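Local coordinates for protein ADP-ribosylglycohydrolase (Thermus thermophilus, PDB 2YZV) that belongs to the ADP-ribosylglycohydrolase family, an all-helical fold whose single chain binds two magnesium ions in this structure, at residues A[162-167]-A[197-202]; A[39-43]-A[275-279]; A[139-143]-A[293-297]. All blocks are in the same frame, centred on the assembly; numbering follows the deposited sequence.

Interaction 1. Residues A[162-167]-A[197-202]; sequences REALEA and DLHPAL
The carboxylate of E166 meets the backbone N-H of H199 just ahead of helix 200-209; in this all-helical fold the first turns of helix 162-179 pack here on the loop that leads into, and caps, helix 200-209. OE1 of E166 accepts from N of H199 at 2.7 Å, on its syn lone pair and nearly straight (177° at the hydrogen). A glutamate suits this place because its chain, extended beyond CG, crosses the gap to a main-chain donor.

R162 reaches over the loop 197-199. All its torsions from chi1 to chi3 are near 180°, which carries the guanidinium over the chain, where one face covers N of H199 and the carbonyl carbon of L198. NH2 gives a weak bond to O of D197 (2.9 Å), near the guanidinium plane, and a long, weak salt bridge to OD1 of D197. From the first turn of helix 200-209, L202 packs its CD2 branch on the methylene of E166 and near A167.

E163 runs alongside H199, pointing the same way. Its CB lies over the imidazole face, 4.0 Å from the centroid, a CH-pi contact, with the carboxylate plane 35° from the ring. OE2 of E163 is hydrogen-bonded to the hydroxyl of Y220.

Behind this first shell, R162 and E166 hold each other: NE of R162 donates to OE2 of E166 at 2.8 Å, from above the carboxylate plane, completing a salt-bridge network with D197. The other support is H199 itself, the N-cap of helix 200-209, whose ring accepts at ND1 from N of A201 at 3.0 Å.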
ATOM      1  N   ARG A 162      -0.740   0.913 -17.971  1.00 11.61           N
ATOM      2  CA  ARG A 162       0.349  -0.054 -17.928  1.00 11.53           C
ATOM      3  C   ARG A 162       1.276   0.111 -16.730  1.00 11.97           C
ATOM      4  O   ARG A 162       1.576  -0.861 -16.035  1.00 11.54           O
ATOM      5  CB  ARG A 162       1.191   0.027 -19.203  1.00 12.63           C
ATOM      6  CG  ARG A 162       2.366  -0.934 -19.193  1.00 13.88           C
ATOM      7  CD  ARG A 162       3.326  -0.690 -20.342  1.00 16.41           C
ATOM      8  NE  ARG A 162       4.386  -1.692 -20.348  1.00 19.61           N
ATOM      9  CZ  ARG A 162       5.436  -1.674 -21.158  1.00 24.52           C
ATOM     10  NH1 ARG A 162       5.583  -0.695 -22.043  1.00 26.91           N
ATOM     11  NH2 ARG A 162       6.340  -2.642 -21.087  1.00 24.66           N
ATOM     12  N   GLU A 163       1.738   1.335 -16.494  1.00 11.81           N
ATOM     13  CA  GLU A 163       2.665   1.574 -15.396  1.00 12.61           C
ATOM     14  C   GLU A 163       2.074   1.330 -14.017  1.00 11.35           C
ATOM     15  O   GLU A 163       2.804   1.001 -13.087  1.00 10.12           O
ATOM     16  CB  GLU A 163       3.258   2.991 -15.469  1.00 12.70           C
ATOM     17  CG  GLU A 163       2.247   4.125 -15.438  1.00 12.80           C
ATOM     18  CD  GLU A 163       1.834   4.582 -16.826  1.00 13.47           C
ATOM     19  OE1 GLU A 163       1.296   3.756 -17.591  1.00 13.30           O
ATOM     20  OE2 GLU A 163       2.049   5.774 -17.150  1.00 15.68           O
ATOM     21  N   ALA A 164       0.761   1.495 -13.875  1.00 10.34           N
ATOM     22  CA  ALA A 164       0.124   1.253 -12.584  1.00 10.83           C
ATOM     23  C   ALA A 164       0.033  -0.251 -12.356  1.00 11.16           C
ATOM     24  O   ALA A 164       0.276  -0.737 -11.253  1.00 10.07           O
ATOM     25  CB  ALA A 164      -1.262   1.878 -12.545  1.00 11.31           C
ATOM     26  N   LEU A 165      -0.317  -0.989 -13.404  1.00  9.85           N
ATOM     27  CA  LEU A 165      -0.408  -2.437 -13.288  1.00  9.15           C
ATOM     28  C   LEU A 165       0.967  -3.021 -12.955  1.00 10.00           C
ATOM     29  O   LEU A 165       1.094  -3.856 -12.062  1.00 10.10           O
ATOM     30  CB  LEU A 165      -0.938  -3.042 -14.594  1.00  9.42           C
ATOM     31  CG  LEU A 165      -2.311  -2.513 -15.016  1.00 11.26           C
ATOM     32  CD1 LEU A 165      -2.811  -3.294 -16.221  1.00 11.86           C
ATOM     33  CD2 LEU A 165      -3.302  -2.639 -13.867  1.00 12.86           C
ATOM     34  N   GLU A 166       2.000  -2.564 -13.660  1.00  9.07           N
ATOM     35  CA  GLU A 166       3.348  -3.072 -13.423  1.00  9.27           C
ATOM     36  C   GLU A 166       3.888  -2.665 -12.051  1.00  9.10           C
ATOM     37  O   GLU A 166       4.589  -3.440 -11.404  1.00  9.83           O
ATOM     38  CB  GLU A 166       4.298  -2.586 -14.518  1.00 10.37           C
ATOM     39  CG  GLU A 166       3.919  -3.066 -15.908  1.00 11.02           C
ATOM     40  CD  GLU A 166       4.841  -2.527 -16.980  1.00 14.03           C
ATOM     41  OE1 GLU A 166       5.411  -1.439 -16.772  1.00 13.22           O
ATOM     42  OE2 GLU A 166       4.982  -3.186 -18.032  1.00 17.04           O
ATOM     43  N   ALA A 167       3.575  -1.450 -11.613  1.00  8.66           N
ATOM     44  CA  ALA A 167       4.044  -0.992 -10.307  1.00  7.24           C
ATOM     45  C   ALA A 167       3.432  -1.871  -9.220  1.00  8.10           C
ATOM     46  O   ALA A 167       4.069  -2.155  -8.204  1.00  7.63           O
ATOM     47  CB  ALA A 167       3.651   0.465 -10.086  1.00  8.55           C
ATOM     48  N   ASP A 197      10.744  -5.893 -19.612  1.00 23.35           N
ATOM     49  CA  ASP A 197      10.023  -4.977 -20.487  1.00 23.16           C
ATOM     50  C   ASP A 197       8.935  -4.255 -19.701  1.00 21.46           C
ATOM     51  O   ASP A 197       7.785  -4.696 -19.645  1.00 21.27           O
ATOM     52  CB  ASP A 197       9.412  -5.739 -21.666  1.00 27.11           C
ATOM     53  CG  ASP A 197       8.580  -4.848 -22.567  1.00 29.02           C
ATOM     54  OD1 ASP A 197       8.997  -3.699 -22.816  1.00 31.48           O
ATOM     55  OD2 ASP A 197       7.514  -5.301 -23.034  1.00 31.60           O
ATOM     56  N   LEU A 198       9.322  -3.144 -19.085  1.00 18.95           N
ATOM     57  CA  LEU A 198       8.406  -2.343 -18.287  1.00 17.40           C
ATOM     58  C   LEU A 198       8.251  -0.951 -18.882  1.00 16.65           C
ATOM     59  O   LEU A 198       9.057  -0.519 -19.709  1.00 17.99           O
ATOM     60  CB  LEU A 198       8.936  -2.210 -16.855  1.00 18.45           C
ATOM     61  CG  LEU A 198       9.222  -3.496 -16.077  1.00 16.59           C
ATOM     62  CD1 LEU A 198       9.907  -3.167 -14.751  1.00 19.38           C
ATOM     63  CD2 LEU A 198       7.921  -4.236 -15.842  1.00 18.44           C
ATOM     64  N   HIS A 199       7.206  -0.255 -18.458  1.00 14.99           N
ATOM     65  CA  HIS A 199       6.969   1.107 -18.914  1.00 15.03           C
ATOM     66  C   HIS A 199       8.245   1.886 -18.571  1.00 14.28           C
ATOM     67  O   HIS A 199       8.817   1.711 -17.498  1.00 13.30           O
ATOM     68  CB  HIS A 199       5.755   1.677 -18.181  1.00 13.82           C
ATOM     69  CG  HIS A 199       5.407   3.076 -18.571  1.00 15.97           C
ATOM     70  ND1 HIS A 199       6.131   4.170 -18.147  1.00 13.35           N
ATOM     71  CD2 HIS A 199       4.397   3.564 -19.330  1.00 17.29           C
ATOM     72  CE1 HIS A 199       5.582   5.271 -18.628  1.00 15.85           C
ATOM     73  NE2 HIS A 199       4.528   4.931 -19.348  1.00 16.12           N
ATOM     74  N   PRO A 200       8.716   2.746 -19.488  1.00 13.81           N
ATOM     75  CA  PRO A 200       9.933   3.533 -19.262  1.00 13.73           C
ATOM     76  C   PRO A 200      10.054   4.207 -17.898  1.00 13.07           C
ATOM     77  O   PRO A 200      11.139   4.242 -17.315  1.00 13.13           O
ATOM     78  CB  PRO A 200       9.900   4.549 -20.404  1.00 13.92           C
ATOM     79  CG  PRO A 200       9.262   3.782 -21.501  1.00 17.90           C
ATOM     80  CD  PRO A 200       8.129   3.056 -20.803  1.00 15.13           C
ATOM     81  N   ALA A 201       8.950   4.751 -17.393  1.00 13.94           N
ATOM     82  CA  ALA A 201       8.971   5.429 -16.100  1.00 15.49           C
ATOM     83  C   ALA A 201       9.269   4.449 -14.974  1.00 15.29           C
ATOM     84  O   ALA A 201      10.039   4.750 -14.058  1.00 15.60           O
ATOM     85  CB  ALA A 201       7.636   6.123 -15.848  1.00 17.59           C
ATOM     86  N   LEU A 202       8.660   3.271 -15.045  1.00 15.37           N
ATOM     87  CA  LEU A 202       8.874   2.263 -14.018  1.00 15.34           C
ATOM     88  C   LEU A 202      10.266   1.667 -14.178  1.00 15.21           C
ATOM     89  O   LEU A 202      10.921   1.322 -13.198  1.00 14.70           O
ATOM     90  CB  LEU A 202       7.806   1.170 -14.119  1.00 15.32           C
ATOM     91  CG  LEU A 202       7.791   0.151 -12.980  1.00 14.93           C
ATOM     92  CD1 LEU A 202       7.656   0.863 -11.646  1.00 16.84           C
ATOM     93  CD2 LEU A 202       6.647  -0.819 -13.188  1.00 16.03           C
TER

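Interaction 2. Residues A[39-43]-A[275-279]; sequences VREMK and RWLRA
R275 and W276, neighbours on the short helix 274-279, close on the carboxylate of E41, which belongs to the irregular loop between helix 4-26 and helix 57-72. A loop is thus fastened to a late helix of this all-helical fold by a salt bridge, an indole hydrogen bond and a Met-aromatic contact.

R275 comes first. Its CG sits between the backbone N and the carbonyl carbon (chi1 59°), and the extended chain beyond gives the reach; the turn at chi4 (-69°) then sets the guanidinium edge toward the acid. NH2 donates to OE2 of E41 at 3.0 Å; OE2 accepts on its syn lone pair and lies close to the guanidinium plane. NE also points at OE1 of E41, but their modelled separation is shorter than an ordinary N-H...O bond and doubtful in its exact length. E239 and R243 extend the charge network, R243 pairing with OE2 of E41 and E239 with NH2 of R275.

W276 supplies a further donor: NE1 bonds to OE1 of E41 at 3.2 Å, meeting it from 48° above the carboxylate plane. The carbonyl oxygen of R40 lies in the plane of the indole at its edge, 3.3 Å from CZ2 of W276. Tryptophan suits the place, since one flat group offers an N-H to the acid while its body packs on V20 and L24 of helix 4-26 and on helix 238-246. M42, at the centre of an inverse gamma turn, crosses it at about a right angle: CG of M42 touches CD1 of W276 at 3.8 Å, and SD makes a more distant, oblique Met-aromatic approach.

A279, one turn on from R275, turns its methyl toward the loop, 4.3 Å from CB of M42.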
ATOM      1  N   VAL A  39       6.796  16.383  10.517  1.00 17.97           N
ATOM      2  CA  VAL A  39       5.732  15.593  11.112  1.00 18.85           C
ATOM      3  C   VAL A  39       6.419  14.408  11.782  1.00 18.56           C
ATOM      4  O   VAL A  39       7.218  13.713  11.147  1.00 18.38           O
ATOM      5  CB  VAL A  39       4.764  15.065  10.039  1.00 21.05           C
ATOM      6  CG1 VAL A  39       3.724  14.157  10.676  1.00 20.84           C
ATOM      7  CG2 VAL A  39       4.098  16.226   9.332  1.00 21.80           C
ATOM      8  N   ARG A  40       6.110  14.180  13.056  1.00 18.42           N
ATOM      9  CA  ARG A  40       6.725  13.086  13.803  1.00 20.07           C
ATOM     10  C   ARG A  40       5.741  12.234  14.598  1.00 20.10           C
ATOM     11  O   ARG A  40       6.044  11.092  14.942  1.00 20.32           O
ATOM     12  CB  ARG A  40       7.776  13.645  14.769  1.00 22.03           C
ATOM     13  CG  ARG A  40       8.868  14.469  14.111  1.00 25.08           C
ATOM     14  CD  ARG A  40       9.740  15.165  15.149  1.00 29.67           C
ATOM     15  NE  ARG A  40      10.454  14.228  16.013  1.00 33.42           N
ATOM     16  CZ  ARG A  40      11.409  13.400  15.600  1.00 34.68           C
ATOM     17  NH1 ARG A  40      11.777  13.383  14.324  1.00 35.74           N
ATOM     18  NH2 ARG A  40      12.006  12.593  16.467  1.00 35.55           N
ATOM     19  N   GLU A  41       4.568  12.777  14.899  1.00 18.81           N
ATOM     20  CA  GLU A  41       3.597  12.032  15.690  1.00 19.93           C
ATOM     21  C   GLU A  41       2.183  12.041  15.118  1.00 19.11           C
ATOM     22  O   GLU A  41       1.890  12.775  14.173  1.00 17.82           O
ATOM     23  CB  GLU A  41       3.564  12.583  17.119  1.00 23.57           C
ATOM     24  CG  GLU A  41       4.914  12.619  17.833  1.00 25.95           C
ATOM     25  CD  GLU A  41       5.633  11.284  17.815  1.00 27.95           C
ATOM     26  OE1 GLU A  41       4.955  10.237  17.869  1.00 28.72           O
ATOM     27  OE2 GLU A  41       6.881  11.277  17.759  1.00 28.80           O
ATOM     28  N   MET A  42       1.316  11.213  15.704  1.00 18.33           N
ATOM     29  CA  MET A  42      -0.087  11.103  15.297  1.00 18.94           C
ATOM     30  C   MET A  42      -0.895  12.249  15.894  1.00 20.23           C
ATOM     31  O   MET A  42      -1.450  12.131  16.985  1.00 23.25           O
ATOM     32  CB  MET A  42      -0.686   9.779  15.786  1.00 20.13           C
ATOM     33  CG  MET A  42      -0.232   8.560  15.025  1.00 19.96           C
ATOM     34  SD  MET A  42      -1.033   8.399  13.409  1.00 17.49           S
ATOM     35  CE  MET A  42      -0.311   6.826  12.886  1.00 16.43           C
ATOM     36  N   LYS A  43      -0.971  13.357  15.170  1.00 20.67           N
ATOM     37  CA  LYS A  43      -1.701  14.518  15.655  1.00 21.74           C
ATOM     38  C   LYS A  43      -3.042  14.704  14.959  1.00 20.85           C
ATOM     39  O   LYS A  43      -3.881  15.486  15.408  1.00 22.51           O
ATOM     40  CB  LYS A  43      -0.847  15.773  15.458  1.00 22.81           C
ATOM     41  CG  LYS A  43       0.420  15.819  16.304  1.00 27.35           C
ATOM     42  CD  LYS A  43       0.160  16.398  17.694  1.00 31.30           C
ATOM     43  CE  LYS A  43      -0.777  15.532  18.523  1.00 33.36           C
ATOM     44  NZ  LYS A  43      -1.056  16.135  19.858  1.00 34.77           N
ATOM     45  N   ARG A 275       3.167   3.989  20.339  1.00 16.63           N
ATOM     46  CA  ARG A 275       2.229   5.098  20.434  1.00 17.47           C
ATOM     47  C   ARG A 275       1.448   5.297  19.136  1.00 17.01           C
ATOM     48  O   ARG A 275       0.305   5.747  19.166  1.00 17.87           O
ATOM     49  CB  ARG A 275       2.956   6.389  20.828  1.00 18.71           C
ATOM     50  CG  ARG A 275       4.045   6.830  19.877  1.00 20.10           C
ATOM     51  CD  ARG A 275       4.775   8.043  20.424  1.00 22.16           C
ATOM     52  NE  ARG A 275       5.782   8.543  19.494  1.00 22.51           N
ATOM     53  CZ  ARG A 275       6.904   7.902  19.180  1.00 25.27           C
ATOM     54  NH1 ARG A 275       7.179   6.724  19.724  1.00 25.96           N
ATOM     55  NH2 ARG A 275       7.749   8.439  18.310  1.00 26.50           N
ATOM     56  N   TRP A 276       2.063   4.971  18.001  1.00 15.63           N
ATOM     57  CA  TRP A 276       1.375   5.103  16.718  1.00 14.76           C
ATOM     58  C   TRP A 276       0.288   4.037  16.625  1.00 16.07           C
ATOM     59  O   TRP A 276      -0.838   4.315  16.206  1.00 16.81           O
ATOM     60  CB  TRP A 276       2.359   4.947  15.546  1.00 14.47           C
ATOM     61  CG  TRP A 276       3.274   6.130  15.348  1.00 13.74           C
ATOM     62  CD1 TRP A 276       3.245   7.317  16.032  1.00 14.58           C
ATOM     63  CD2 TRP A 276       4.338   6.248  14.391  1.00 11.86           C
ATOM     64  NE1 TRP A 276       4.220   8.161  15.560  1.00 14.21           N
ATOM     65  CE2 TRP A 276       4.907   7.533  14.554  1.00 13.16           C
ATOM     66  CE3 TRP A 276       4.866   5.394  13.413  1.00 11.97           C
ATOM     67  CZ2 TRP A 276       5.981   7.984  13.773  1.00 13.41           C
ATOM     68  CZ3 TRP A 276       5.935   5.844  12.634  1.00 10.87           C
ATOM     69  CH2 TRP A 276       6.479   7.129  12.820  1.00 12.67           C
ATOM     70  N   LEU A 277       0.627   2.815  17.023  1.00 16.22           N
ATOM     71  CA  LEU A 277      -0.327   1.713  16.993  1.00 15.62           C
ATOM     72  C   LEU A 277      -1.466   1.921  17.993  1.00 16.34           C
ATOM     73  O   LEU A 277      -2.627   1.671  17.679  1.00 15.69           O
ATOM     74  CB  LEU A 277       0.387   0.387  17.287  1.00 16.37           C
ATOM     75  CG  LEU A 277       1.392  -0.096  16.236  1.00 16.37           C
ATOM     76  CD1 LEU A 277       2.155  -1.305  16.764  1.00 17.09           C
ATOM     77  CD2 LEU A 277       0.661  -0.449  14.949  1.00 17.43           C
ATOM     78  N   ARG A 278      -1.142   2.384  19.196  1.00 16.82           N
ATOM     79  CA  ARG A 278      -2.173   2.601  20.205  1.00 18.30           C
ATOM     80  C   ARG A 278      -3.178   3.673  19.809  1.00 17.32           C
ATOM     81  O   ARG A 278      -4.328   3.643  20.248  1.00 19.15           O
ATOM     82  CB  ARG A 278      -1.540   2.966  21.553  1.00 19.35           C
ATOM     83  CG  ARG A 278      -0.944   1.777  22.294  1.00 21.49           C
ATOM     84  CD  ARG A 278      -0.535   2.156  23.710  1.00 22.32           C
ATOM     85  NE  ARG A 278       0.685   2.955  23.747  1.00 25.16           N
ATOM     86  CZ  ARG A 278       1.904   2.465  23.540  1.00 25.32           C
ATOM     87  NH1 ARG A 278       2.067   1.175  23.283  1.00 27.65           N
ATOM     88  NH2 ARG A 278       2.960   3.265  23.595  1.00 26.30           N
ATOM     89  N   ALA A 279      -2.749   4.610  18.969  1.00 16.99           N
ATOM     90  CA  ALA A 279      -3.616   5.698  18.525  1.00 15.25           C
ATOM     91  C   ALA A 279      -4.392   5.349  17.257  1.00 14.27           C
ATOM     92  O   ALA A 279      -5.346   6.034  16.897  1.00 16.08           O
ATOM     93  CB  ALA A 279      -2.780   6.952  18.284  1.00 16.65           C
TER

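Interaction 3. Residues A[139-143]-A[293-297]; sequences LAYEN and LYRMS
M296 holds its CG anti to the backbone N (chi1 -173°) and stays extended beyond it, a form that carries the thioether past A140 to Y141. SD lies 3.9 Å from CB of A140, and CE comes within 3.5 Å of OH of Y141, obliquely to the phenol ring. A flexible, unbranched residue suits this span, touching both a methyl and an aromatic group.

S297 behaves differently: with chi1 at 75°, OG turns back to its own helix and bonds to O of Y294 at 2.6 Å, in the carbonyl plane on a lone pair. The backbone, meanwhile, points CB at helix 135-141, 3.2 Å from O of L139. Small side chains matter here, for A140 and S297 bring their CA atoms to 4.5 Å, and CA of A140 makes a C-H...O contact with O of L293 (3.3 Å). Alongside, CB of L139 meets CB of L293 at 3.9 Å, and CD2 of L293 covers the methyl of A140; L293 also packs on helix 57-72.

The exit of helix 135-141 is polar. ND2 of N143 donates weakly to O of S297 at 3.0 Å, and a water accepts from the same ND2 and donates to OE1 of E142 and to OG of S297. R11 and R180 pair with the carboxylate of E142, while R180 also bonds to OD1 of N143, and the water thus sits within a wider charged cluster. The whole is a close helix-helix contact made through small residues, which joins the end of helix 135-141 to the C-terminal helix 283-298 of this all-helical fold.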
ATOM      1  N   LEU A 139      -0.715 -11.013   1.805  1.00 11.81           N
ATOM      2  CA  LEU A 139      -0.789 -11.755   3.061  1.00 11.92           C
ATOM      3  C   LEU A 139      -1.497 -13.095   2.884  1.00 13.94           C
ATOM      4  O   LEU A 139      -1.069 -14.106   3.441  1.00 14.59           O
ATOM      5  CB  LEU A 139      -1.519 -10.938   4.130  1.00 11.56           C
ATOM      6  CG  LEU A 139      -0.647 -10.191   5.146  1.00 15.23           C
ATOM      7  CD1 LEU A 139       0.281  -9.214   4.448  1.00 15.06           C
ATOM      8  CD2 LEU A 139      -1.551  -9.460   6.121  1.00 14.82           C
ATOM      9  N   ALA A 140      -2.575 -13.098   2.107  1.00 13.29           N
ATOM     10  CA  ALA A 140      -3.348 -14.320   1.893  1.00 14.75           C
ATOM     11  C   ALA A 140      -2.872 -15.187   0.731  1.00 14.40           C
ATOM     12  O   ALA A 140      -2.979 -16.411   0.788  1.00 15.99           O
ATOM     13  CB  ALA A 140      -4.821 -13.972   1.706  1.00 16.32           C
ATOM     14  N   TYR A 141      -2.340 -14.568  -0.316  1.00 13.33           N
ATOM     15  CA  TYR A 141      -1.893 -15.328  -1.481  1.00 13.13           C
ATOM     16  C   TYR A 141      -0.384 -15.312  -1.702  1.00 12.89           C
ATOM     17  O   TYR A 141       0.098 -15.496  -2.818  1.00 14.03           O
ATOM     18  CB  TYR A 141      -2.626 -14.816  -2.727  1.00 14.57           C
ATOM     19  CG  TYR A 141      -4.075 -15.237  -2.762  1.00 16.38           C
ATOM     20  CD1 TYR A 141      -4.448 -16.468  -3.301  1.00 17.47           C
ATOM     21  CD2 TYR A 141      -5.070 -14.430  -2.213  1.00 16.10           C
ATOM     22  CE1 TYR A 141      -5.769 -16.887  -3.292  1.00 19.64           C
ATOM     23  CE2 TYR A 141      -6.402 -14.843  -2.197  1.00 19.40           C
ATOM     24  CZ  TYR A 141      -6.742 -16.074  -2.739  1.00 19.99           C
ATOM     25  OH  TYR A 141      -8.050 -16.501  -2.721  1.00 23.12           O
ATOM     26  N   GLU A 142       0.354 -15.118  -0.615  1.00 12.79           N
ATOM     27  CA  GLU A 142       1.812 -15.073  -0.647  1.00 14.21           C
ATOM     28  C   GLU A 142       2.448 -16.210  -1.443  1.00 15.19           C
ATOM     29  O   GLU A 142       3.372 -15.997  -2.226  1.00 13.79           O
ATOM     30  CB  GLU A 142       2.367 -15.137   0.778  1.00 15.02           C
ATOM     31  CG  GLU A 142       3.882 -15.044   0.852  1.00 16.25           C
ATOM     32  CD  GLU A 142       4.440 -15.652   2.124  1.00 18.75           C
ATOM     33  OE1 GLU A 142       3.774 -15.547   3.172  1.00 18.02           O
ATOM     34  OE2 GLU A 142       5.548 -16.229   2.072  1.00 20.18           O
ATOM     35  N   ASN A 143       1.938 -17.417  -1.234  1.00 15.44           N
ATOM     36  CA  ASN A 143       2.498 -18.601  -1.871  1.00 16.84           C
ATOM     37  C   ASN A 143       1.901 -19.022  -3.206  1.00 18.33           C
ATOM     38  O   ASN A 143       2.361 -19.993  -3.814  1.00 19.42           O
ATOM     39  CB  ASN A 143       2.425 -19.759  -0.877  1.00 17.70           C
ATOM     40  CG  ASN A 143       2.934 -19.364   0.491  1.00 15.27           C
ATOM     41  OD1 ASN A 143       4.075 -18.930   0.634  1.00 18.86           O
ATOM     42  ND2 ASN A 143       2.087 -19.501   1.504  1.00 17.72           N
ATOM     43  N   LEU A 293      -5.849 -13.533   7.340  1.00 15.45           N
ATOM     44  CA  LEU A 293      -5.307 -13.624   5.991  1.00 13.95           C
ATOM     45  C   LEU A 293      -4.051 -14.490   5.960  1.00 14.52           C
ATOM     46  O   LEU A 293      -3.858 -15.281   5.037  1.00 14.20           O
ATOM     47  CB  LEU A 293      -4.997 -12.220   5.456  1.00 14.41           C
ATOM     48  CG  LEU A 293      -6.210 -11.318   5.202  1.00 13.57           C
ATOM     49  CD1 LEU A 293      -5.751  -9.872   5.060  1.00 14.57           C
ATOM     50  CD2 LEU A 293      -6.958 -11.774   3.957  1.00 14.63           C
ATOM     51  N   TYR A 294      -3.201 -14.346   6.972  1.00 15.11           N
ATOM     52  CA  TYR A 294      -1.977 -15.130   7.039  1.00 16.49           C
ATOM     53  C   TYR A 294      -2.290 -16.619   7.190  1.00 18.73           C
ATOM     54  O   TYR A 294      -1.684 -17.460   6.525  1.00 19.38           O
ATOM     55  CB  TYR A 294      -1.103 -14.644   8.199  1.00 16.97           C
ATOM     56  CG  TYR A 294       0.181 -15.420   8.384  1.00 15.69           C
ATOM     57  CD1 TYR A 294       0.974 -15.773   7.289  1.00 17.85           C
ATOM     58  CD2 TYR A 294       0.607 -15.798   9.655  1.00 18.98           C
ATOM     59  CE1 TYR A 294       2.159 -16.489   7.459  1.00 18.43           C
ATOM     60  CE2 TYR A 294       1.793 -16.509   9.837  1.00 20.74           C
ATOM     61  CZ  TYR A 294       2.561 -16.853   8.736  1.00 19.87           C
ATOM     62  OH  TYR A 294       3.727 -17.566   8.912  1.00 22.97           O
ATOM     63  N   ARG A 295      -3.245 -16.944   8.054  1.00 20.66           N
ATOM     64  CA  ARG A 295      -3.627 -18.339   8.267  1.00 22.32           C
ATOM     65  C   ARG A 295      -4.167 -18.912   6.962  1.00 22.21           C
ATOM     66  O   ARG A 295      -4.016 -20.100   6.678  1.00 23.28           O
ATOM     67  CB  ARG A 295      -4.698 -18.436   9.356  1.00 24.02           C
ATOM     68  CG  ARG A 295      -4.307 -17.761  10.664  1.00 30.24           C
ATOM     69  CD  ARG A 295      -5.476 -17.710  11.639  1.00 34.35           C
ATOM     70  NE  ARG A 295      -5.688 -18.982  12.323  1.00 39.64           N
ATOM     71  CZ  ARG A 295      -4.868 -19.476  13.248  1.00 42.12           C
ATOM     72  NH1 ARG A 295      -3.781 -18.803  13.601  1.00 43.25           N
ATOM     73  NH2 ARG A 295      -5.135 -20.643  13.821  1.00 43.38           N
ATOM     74  N   MET A 296      -4.796 -18.050   6.172  1.00 22.61           N
ATOM     75  CA  MET A 296      -5.364 -18.441   4.891  1.00 21.60           C
ATOM     76  C   MET A 296      -4.261 -18.833   3.906  1.00 22.05           C
ATOM     77  O   MET A 296      -4.445 -19.722   3.075  1.00 23.05           O
ATOM     78  CB  MET A 296      -6.186 -17.279   4.324  1.00 22.87           C
ATOM     79  CG  MET A 296      -6.977 -17.601   3.071  1.00 23.40           C
ATOM     80  SD  MET A 296      -7.979 -16.191   2.539  1.00 23.04           S
ATOM     81  CE  MET A 296      -8.074 -16.480   0.769  1.00 21.86           C
ATOM     82  N   SER A 297      -3.110 -18.176   4.014  1.00 21.66           N
ATOM     83  CA  SER A 297      -1.985 -18.450   3.125  1.00 22.26           C
ATOM     84  C   SER A 297      -1.293 -19.763   3.464  1.00 25.39           C
ATOM     85  O   SER A 297      -0.588 -20.331   2.630  1.00 23.00           O
ATOM     86  CB  SER A 297      -0.954 -17.319   3.197  1.00 21.65           C
ATOM     87  OG  SER A 297      -0.207 -17.377   4.403  1.00 21.94           O
TER
HETATM   88  O   HOH W   1       2.512 -17.948   4.052  1.00 18.96           O

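In the fold
The three contacts lie apart, 16 to 19 Å from the chain centre, each partly buried: E166, W276 and A140 are buried, while D197, R275 and N143 are exposed. Interactions 1 and 3 bury about 400 Å² each, against 272 Å² for interaction 2. In interaction 1 a salt-bridge network and an acid bound to a main-chain N-H meet at a capped helix start; in interaction 2 a loop is tied by salt bridge and indole; in interaction 3 two helices press small and apolar residues together, with a bridging water at the polar end. Interactions 2 and 3 use consecutive helices, 274-279 and 283-298, and both border helix 4-26. Interactions 1 and 2 sit on opposite sides of the chain's centre.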